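Local coordinates for putative PadR-family transcriptional regulatory protein (Bacteroides fragilis, PDB 5H20) that is a putative PadR-family transcriptional regulator that probably binds DNA through a winged helix-turn-helix domain and can hold a glucose molecule, at residues S31-K36 against G47-L52; Q35-K38 against I43-E46. All blocks are in the same frame, centred on the assembly; numbering follows the deposited sequence.

Contact 1: residues S31-K36 against G47-L52; sequences SDIIQK and GTLYPL. With GLC (alpha-D-glucopyranose), chain E.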
ATOM      1  N   SER A  31     -19.062  12.083   2.720  1.00 64.52           N
ATOM      2  CA  SER A  31     -19.487  12.258   4.117  1.00 67.20           C
ATOM      3  C   SER A  31     -19.800  10.956   4.862  1.00 67.23           C
ATOM      4  O   SER A  31     -19.638  10.902   6.079  1.00 70.42           O
ATOM      5  CB  SER A  31     -20.698  13.193   4.201  1.00 70.06           C
ATOM      6  OG  SER A  31     -21.750  12.727   3.351  1.00 69.67           O
ATOM      7  N   ASP A  32     -20.266   9.924   4.151  1.00 65.32           N
ATOM      8  CA  ASP A  32     -20.477   8.612   4.784  1.00 66.01           C
ATOM      9  C   ASP A  32     -19.137   7.943   5.047  1.00 64.53           C
ATOM     10  O   ASP A  32     -18.966   7.292   6.073  1.00 67.01           O
ATOM     11  CB  ASP A  32     -21.360   7.681   3.937  1.00 65.19           C
ATOM     12  CG  ASP A  32     -22.719   8.274   3.623  1.00 66.62           C
ATOM     13  OD1 ASP A  32     -23.324   8.876   4.537  1.00 69.65           O
ATOM     14  OD2 ASP A  32     -23.193   8.121   2.465  1.00 65.29           O
ATOM     15  N   ILE A  33     -18.213   8.094   4.099  1.00 61.31           N
ATOM     16  CA  ILE A  33     -16.859   7.557   4.205  1.00 60.36           C
ATOM     17  C   ILE A  33     -16.143   8.199   5.393  1.00 62.27           C
ATOM     18  O   ILE A  33     -15.610   7.481   6.242  1.00 63.69           O
ATOM     19  CB  ILE A  33     -16.039   7.707   2.894  1.00 57.40           C
ATOM     20  CG1 ILE A  33     -16.636   6.821   1.798  1.00 56.42           C
ATOM     21  CG2 ILE A  33     -14.566   7.340   3.121  1.00 57.03           C
ATOM     22  CD1 ILE A  33     -16.185   7.168   0.392  1.00 54.84           C
ATOM     23  N   ILE A  34     -16.180   9.536   5.452  1.00 62.76           N
ATOM     24  CA  ILE A  34     -15.611  10.319   6.562  1.00 65.88           C
ATOM     25  C   ILE A  34     -16.182   9.835   7.903  1.00 69.97           C
ATOM     26  O   ILE A  34     -15.422   9.636   8.860  1.00 72.75           O
ATOM     27  CB  ILE A  34     -15.793  11.858   6.359  1.00 66.69           C
ATOM     28  CG1 ILE A  34     -14.935  12.346   5.179  1.00 63.97           C
ATOM     29  CG2 ILE A  34     -15.462  12.656   7.638  1.00 70.52           C
ATOM     30  CD1 ILE A  34     -15.410  13.664   4.540  1.00 65.40           C
ATOM     31  N   GLN A  35     -17.496   9.606   7.936  1.00 70.79           N
ATOM     32  CA  GLN A  35     -18.204   9.166   9.139  1.00 75.71           C
ATOM     33  C   GLN A  35     -17.821   7.750   9.585  1.00 77.23           C
ATOM     34  O   GLN A  35     -17.689   7.493  10.784  1.00 81.79           O
ATOM     35  CB  GLN A  35     -19.718   9.261   8.928  1.00 76.55           C
ATOM     36  CG  GLN A  35     -20.442  10.034  10.017  1.00 81.89           C
ATOM     37  CD  GLN A  35     -20.774   9.198  11.240  1.00 87.21           C
ATOM     38  OE1 GLN A  35     -20.153   9.351  12.293  1.00 91.26           O
ATOM     39  NE2 GLN A  35     -21.770   8.316  11.110  1.00 88.34           N
ATOM     40  N   LYS A  36     -17.653   6.842   8.620  1.00 73.39           N
ATOM     41  CA  LYS A  36     -17.269   5.448   8.907  1.00 73.11           C
ATOM     42  C   LYS A  36     -15.828   5.349   9.387  1.00 72.01           C
ATOM     43  O   LYS A  36     -15.490   4.481  10.202  1.00 74.29           O
ATOM     44  CB  LYS A  36     -17.502   4.552   7.690  1.00 70.71           C
ATOM     45  CG  LYS A  36     -18.966   4.193   7.482  1.00 73.39           C
ATOM     46  CD  LYS A  36     -19.171   3.451   6.180  1.00 71.40           C
ATOM     47  CE  LYS A  36     -20.637   3.105   5.974  1.00 74.97           C
ATOM     48  NZ  LYS A  36     -20.775   2.128   4.866  1.00 73.80           N
ATOM     49  N   GLY A  47      -9.925  17.771   2.407  1.00 69.68           N
ATOM     50  CA  GLY A  47      -8.658  18.031   1.708  1.00 69.77           C
ATOM     51  C   GLY A  47      -7.828  16.790   1.388  1.00 65.48           C
ATOM     52  O   GLY A  47      -7.128  16.760   0.370  1.00 65.38           O
ATOM     53  N   THR A  48      -7.909  15.775   2.256  1.00 62.77           N
ATOM     54  CA  THR A  48      -7.198  14.504   2.072  1.00 59.85           C
ATOM     55  C   THR A  48      -8.041  13.518   1.231  1.00 56.59           C
ATOM     56  O   THR A  48      -7.551  12.951   0.253  1.00 55.34           O
ATOM     57  CB  THR A  48      -6.804  13.861   3.431  1.00 60.00           C
ATOM     58  OG1 THR A  48      -6.075  14.801   4.246  1.00 63.70           O
ATOM     59  CG2 THR A  48      -5.953  12.614   3.235  1.00 58.47           C
ATOM     60  N   LEU A  49      -9.310  13.347   1.612  1.00 55.76           N
ATOM     61  CA  LEU A  49     -10.210  12.376   0.999  1.00 53.37           C
ATOM     62  C   LEU A  49     -10.567  12.687  -0.471  1.00 53.24           C
ATOM     63  O   LEU A  49     -10.495  11.805  -1.326  1.00 51.02           O
ATOM     64  CB  LEU A  49     -11.495  12.253   1.834  1.00 54.09           C
ATOM     65  CG  LEU A  49     -12.371  10.988   1.940  1.00 52.51           C
ATOM     66  CD1 LEU A  49     -13.826  11.334   1.665  1.00 53.99           C
ATOM     67  CD2 LEU A  49     -11.951   9.832   1.052  1.00 50.19           C
ATOM     68  N   TYR A  50     -10.930  13.940  -0.748  1.00 56.06           N
ATOM     69  CA  TYR A  50     -11.456  14.339  -2.067  1.00 57.23           C
ATOM     70  C   TYR A  50     -10.519  14.028  -3.257  1.00 56.71           C
ATOM     71  O   TYR A  50     -10.998  13.442  -4.240  1.00 55.81           O
ATOM     72  CB  TYR A  50     -11.938  15.805  -2.071  1.00 61.65           C
ATOM     73  CG  TYR A  50     -13.219  16.082  -1.285  1.00 63.76           C
ATOM     74  CD1 TYR A  50     -13.829  15.088  -0.491  1.00 61.59           C
ATOM     75  CD2 TYR A  50     -13.819  17.351  -1.319  1.00 68.93           C
ATOM     76  CE1 TYR A  50     -14.993  15.343   0.223  1.00 64.29           C
ATOM     77  CE2 TYR A  50     -14.988  17.612  -0.600  1.00 71.91           C
ATOM     78  CZ  TYR A  50     -15.566  16.599   0.171  1.00 69.50           C
ATOM     79  OH  TYR A  50     -16.715  16.822   0.897  1.00 73.11           O
ATOM     80  N   PRO A  51      -9.202  14.388  -3.174  1.00 57.92           N
ATOM     81  CA  PRO A  51      -8.310  14.067  -4.299  1.00 58.44           C
ATOM     82  C   PRO A  51      -8.094  12.575  -4.554  1.00 55.92           C
ATOM     83  O   PRO A  51      -7.800  12.194  -5.686  1.00 56.60           O
ATOM     84  CB  PRO A  51      -6.977  14.731  -3.911  1.00 61.04           C
ATOM     85  CG  PRO A  51      -7.343  15.785  -2.921  1.00 62.76           C
ATOM     86  CD  PRO A  51      -8.488  15.191  -2.153  1.00 59.99           C
ATOM     87  N   LEU A  52      -8.232  11.745  -3.523  1.00 53.93           N
ATOM     88  CA  LEU A  52      -8.071  10.292  -3.675  1.00 52.44           C
ATOM     89  C   LEU A  52      -9.289   9.656  -4.351  1.00 51.34           C
ATOM     90  O   LEU A  52      -9.143   8.786  -5.237  1.00 51.52           O
ATOM     91  CB  LEU A  52      -7.781   9.644  -2.324  1.00 51.59           C
ATOM     92  CG  LEU A  52      -6.344   9.486  -1.794  1.00 53.30           C
ATOM     93  CD1 LEU A  52      -5.290  10.460  -2.321  1.00 55.94           C
ATOM     94  CD2 LEU A  52      -6.375   9.465  -0.283  1.00 53.13           C
TER
HETATM   95  C1  GLC E 204     -21.319  15.699  -0.126  1.00 79.09           C
HETATM   96  C2  GLC E 204     -20.931  14.233  -0.320  1.00 79.07           C
HETATM   97  C3  GLC E 204     -19.829  13.999  -1.363  1.00 80.41           C
HETATM   98  C4  GLC E 204     -19.725  15.048  -2.475  1.00 85.70           C
HETATM   99  C5  GLC E 204     -19.835  16.497  -1.974  1.00 87.30           C
HETATM  100  C6  GLC E 204     -20.651  17.351  -2.949  1.00 87.31           C
HETATM  101  O1  GLC E 204     -21.543  15.919   1.270  1.00 76.82           O
HETATM  102  O2  GLC E 204     -20.483  13.698   0.930  1.00 74.53           O
HETATM  103  O3  GLC E 204     -20.002  12.704  -1.953  1.00 72.63           O
HETATM  104  O4  GLC E 204     -18.460  14.896  -3.134  1.00 89.28           O
HETATM  105  O5  GLC E 204     -20.313  16.617  -0.608  1.00 85.43           O
HETATM  106  O6  GLC E 204     -19.859  17.637  -4.111  1.00 89.94           O
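Leu49 holds CG roughly anti to its backbone N (chi1 -151°), and a chi2 of -129°, between staggered positions, sends CD1 to Ile34 and CD2 to Ile33. Leu49 CD1 lies 3.8 Å from Ile34 CG1 and 4.0 Å from Ile34 CD1. Leu49 CD2 approaches the neighbouring isoleucine more loosely, 4.2 Å from Ile33 CG2. The side chains meet at a slant, with Leu49 straddling the two consecutive isoleucines. Ile19 of helix 5-23 also touches Leu49, and Leu53 touches Ile33, so the small apolar patch runs into the interior of the domain. Helices 30-39 and 46-58 are the pair expected to form the helix-turn-helix of a PadR winged-helix domain, the second being the probable recognition helix. At the N-terminal end of helix 30-39 a glucose hydroxyl is gripped twice by Ser31. GLC O2 accepts a nearly straight bond (167°) from Ser31 N at 2.8 Å and pairs with Ser31 OG at 2.9 Å. Ala30 N and Lys76 O bind the same sugar. From helix 46-58, the Tyr50 ring reaches into this pocket, its OH 3.9 Å from GLC O5, too far to count as a bond.

Contact 2: residues Q35-K38 against I43-E46; sequences QKLK and IVVE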
ATOM      1  N   GLN A  35     -17.496   9.606   7.936  1.00 70.79           N
ATOM      2  CA  GLN A  35     -18.204   9.166   9.139  1.00 75.71           C
ATOM      3  C   GLN A  35     -17.821   7.750   9.585  1.00 77.23           C
ATOM      4  O   GLN A  35     -17.689   7.493  10.784  1.00 81.79           O
ATOM      5  CB  GLN A  35     -19.718   9.261   8.928  1.00 76.55           C
ATOM      6  CG  GLN A  35     -20.442  10.034  10.017  1.00 81.89           C
ATOM      7  CD  GLN A  35     -20.774   9.198  11.240  1.00 87.21           C
ATOM      8  OE1 GLN A  35     -20.153   9.351  12.293  1.00 91.26           O
ATOM      9  NE2 GLN A  35     -21.770   8.316  11.110  1.00 88.34           N
ATOM     10  N   LYS A  36     -17.653   6.842   8.620  1.00 73.39           N
ATOM     11  CA  LYS A  36     -17.269   5.448   8.907  1.00 73.11           C
ATOM     12  C   LYS A  36     -15.828   5.349   9.387  1.00 72.01           C
ATOM     13  O   LYS A  36     -15.490   4.481  10.202  1.00 74.29           O
ATOM     14  CB  LYS A  36     -17.502   4.552   7.690  1.00 70.71           C
ATOM     15  CG  LYS A  36     -18.966   4.193   7.482  1.00 73.39           C
ATOM     16  CD  LYS A  36     -19.171   3.451   6.180  1.00 71.40           C
ATOM     17  CE  LYS A  36     -20.637   3.105   5.974  1.00 74.97           C
ATOM     18  NZ  LYS A  36     -20.775   2.128   4.866  1.00 73.80           N
ATOM     19  N   LEU A  37     -14.996   6.252   8.868  1.00 69.30           N
ATOM     20  CA  LEU A  37     -13.650   6.463   9.347  1.00 69.01           C
ATOM     21  C   LEU A  37     -13.643   6.973  10.798  1.00 73.04           C
ATOM     22  O   LEU A  37     -12.822   6.524  11.598  1.00 74.44           O
ATOM     23  CB  LEU A  37     -12.886   7.409   8.403  1.00 66.26           C
ATOM     24  CG  LEU A  37     -12.447   6.855   7.033  1.00 62.77           C
ATOM     25  CD1 LEU A  37     -12.191   7.977   6.045  1.00 61.10           C
ATOM     26  CD2 LEU A  37     -11.220   5.959   7.124  1.00 62.71           C
ATOM     27  N   LYS A  38     -14.559   7.895  11.125  1.00 75.23           N
ATOM     28  CA  LYS A  38     -14.704   8.455  12.480  1.00 79.71           C
ATOM     29  C   LYS A  38     -15.002   7.369  13.518  1.00 82.91           C
ATOM     30  O   LYS A  38     -14.405   7.360  14.606  1.00 86.12           O
ATOM     31  CB  LYS A  38     -15.778   9.558  12.503  1.00 82.78           C
ATOM     32  CG  LYS A  38     -15.981  10.274  13.837  1.00 88.73           C
ATOM     33  CD  LYS A  38     -14.987  11.405  14.033  1.00 89.37           C
ATOM     34  CE  LYS A  38     -15.255  12.158  15.327  1.00 96.16           C
ATOM     35  NZ  LYS A  38     -14.160  13.124  15.610  1.00 97.02           N
ATOM     36  N   ILE A  43      -9.633  10.198  11.736  1.00 72.41           N
ATOM     37  CA  ILE A  43     -10.037  11.490  11.192  1.00 72.46           C
ATOM     38  C   ILE A  43      -9.292  11.655   9.870  1.00 69.09           C
ATOM     39  O   ILE A  43      -8.059  11.617   9.826  1.00 69.32           O
ATOM     40  CB  ILE A  43      -9.752  12.669  12.161  1.00 76.92           C
ATOM     41  CG1 ILE A  43     -10.619  12.543  13.424  1.00 80.90           C
ATOM     42  CG2 ILE A  43     -10.008  14.015  11.477  1.00 77.67           C
ATOM     43  CD1 ILE A  43     -10.162  13.383  14.603  1.00 86.00           C
ATOM     44  N   VAL A  44     -10.060  11.779   8.796  1.00 66.66           N
ATOM     45  CA  VAL A  44      -9.533  12.103   7.471  1.00 64.20           C
ATOM     46  C   VAL A  44     -10.415  13.246   6.971  1.00 65.18           C
ATOM     47  O   VAL A  44     -11.642  13.101   6.873  1.00 65.37           O
ATOM     48  CB  VAL A  44      -9.583  10.901   6.479  1.00 60.79           C
ATOM     49  CG1 VAL A  44      -8.924  11.267   5.152  1.00 59.34           C
ATOM     50  CG2 VAL A  44      -8.923   9.651   7.056  1.00 60.54           C
ATOM     51  N   VAL A  45      -9.787  14.383   6.692  1.00 66.60           N
ATOM     52  CA  VAL A  45     -10.491  15.585   6.241  1.00 68.84           C
ATOM     53  C   VAL A  45     -10.763  15.559   4.732  1.00 66.38           C
ATOM     54  O   VAL A  45     -10.193  14.734   3.999  1.00 62.95           O
ATOM     55  CB  VAL A  45      -9.777  16.907   6.667  1.00 73.27           C
ATOM     56  CG1 VAL A  45      -9.865  17.108   8.175  1.00 76.68           C
ATOM     57  CG2 VAL A  45      -8.331  16.978   6.179  1.00 72.60           C
ATOM     58  N   GLU A  46     -11.642  16.464   4.297  1.00 68.79           N
ATOM     59  CA  GLU A  46     -12.027  16.629   2.891  1.00 67.81           C
ATOM     60  C   GLU A  46     -10.821  16.875   1.985  1.00 66.81           C
ATOM     61  O   GLU A  46     -10.700  16.241   0.944  1.00 64.00           O
ATOM     62  CB  GLU A  46     -13.062  17.754   2.740  1.00 72.78           C
ATOM     63  CG  GLU A  46     -14.381  17.497   3.468  1.00 74.65           C
ATOM     64  CD  GLU A  46     -15.426  18.601   3.296  1.00 80.78           C
ATOM     65  OE1 GLU A  46     -15.078  19.757   2.956  1.00 84.64           O
ATOM     66  OE2 GLU A  46     -16.620  18.304   3.525  1.00 82.49           O
TER
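Lys36 NZ makes a salt bridge with Glu26 OE1, tying helix 30-39 to the chain just before it; next to it, Leu37 packs on Val44 and Lys38 lays its amine by Ile43. Leu37 carries the buried half of the contact. Its CG stands beside the backbone N (chi1 -73°), and from there Leu37 CD1 reaches the flank of Val44, 3.8 Å from Val44 CG2 and 3.9 Å from Val44 CB. One methyl thus rests against CB and CG2 of the valine, the two side chains crossing at an angle. Cys18 and Leu22 of helix 5-23 touch Leu37, and Leu15 of the same helix touches Val44, so that helix is a third party to both residues. Residues 43-45 are the extended end of the turn between the two helices of the probable helix-turn-helix, and Val45 occupies the N-cap of helix 46-58, where its side chain offers no oxygen for capping. Because the backbone is extended, Val44 faces inward whereas the CB of Ile43 points away from helix 30-39. Lys38 closes the outer side: its chain bends at CB-CG (chi2 84°), then runs straight alongside Ile43 in the same direction, leaving Lys38 NZ 4.1 Å from Ile43 CD1. That is a loose touch of an ammonium group against a methyl. Both residues also touch a crystal neighbour, so lattice packing may influence how they lie.

In the fold
The two contacts are centred about 6 Å apart on the same side of the chain's centre, and they follow one another along helix 30-39, sharing Gln35 and Lys36. Contact 1 joins the earlier part of that helix to helix 46-58; contact 2 joins its later part to the loop leading into helix 46-58. They touch directly: Ile34 CG1 lies 3.8 Å from Val44 O, and Val44 CG1 comes 4.1 Å from Leu49 N. Helix, turn and helix thus form one continuous packed unit, and each part also touches helix 5-23. The glucose lies at the contact 1 end, near strand 75-80 of the two-stranded sheet that probably forms the wing.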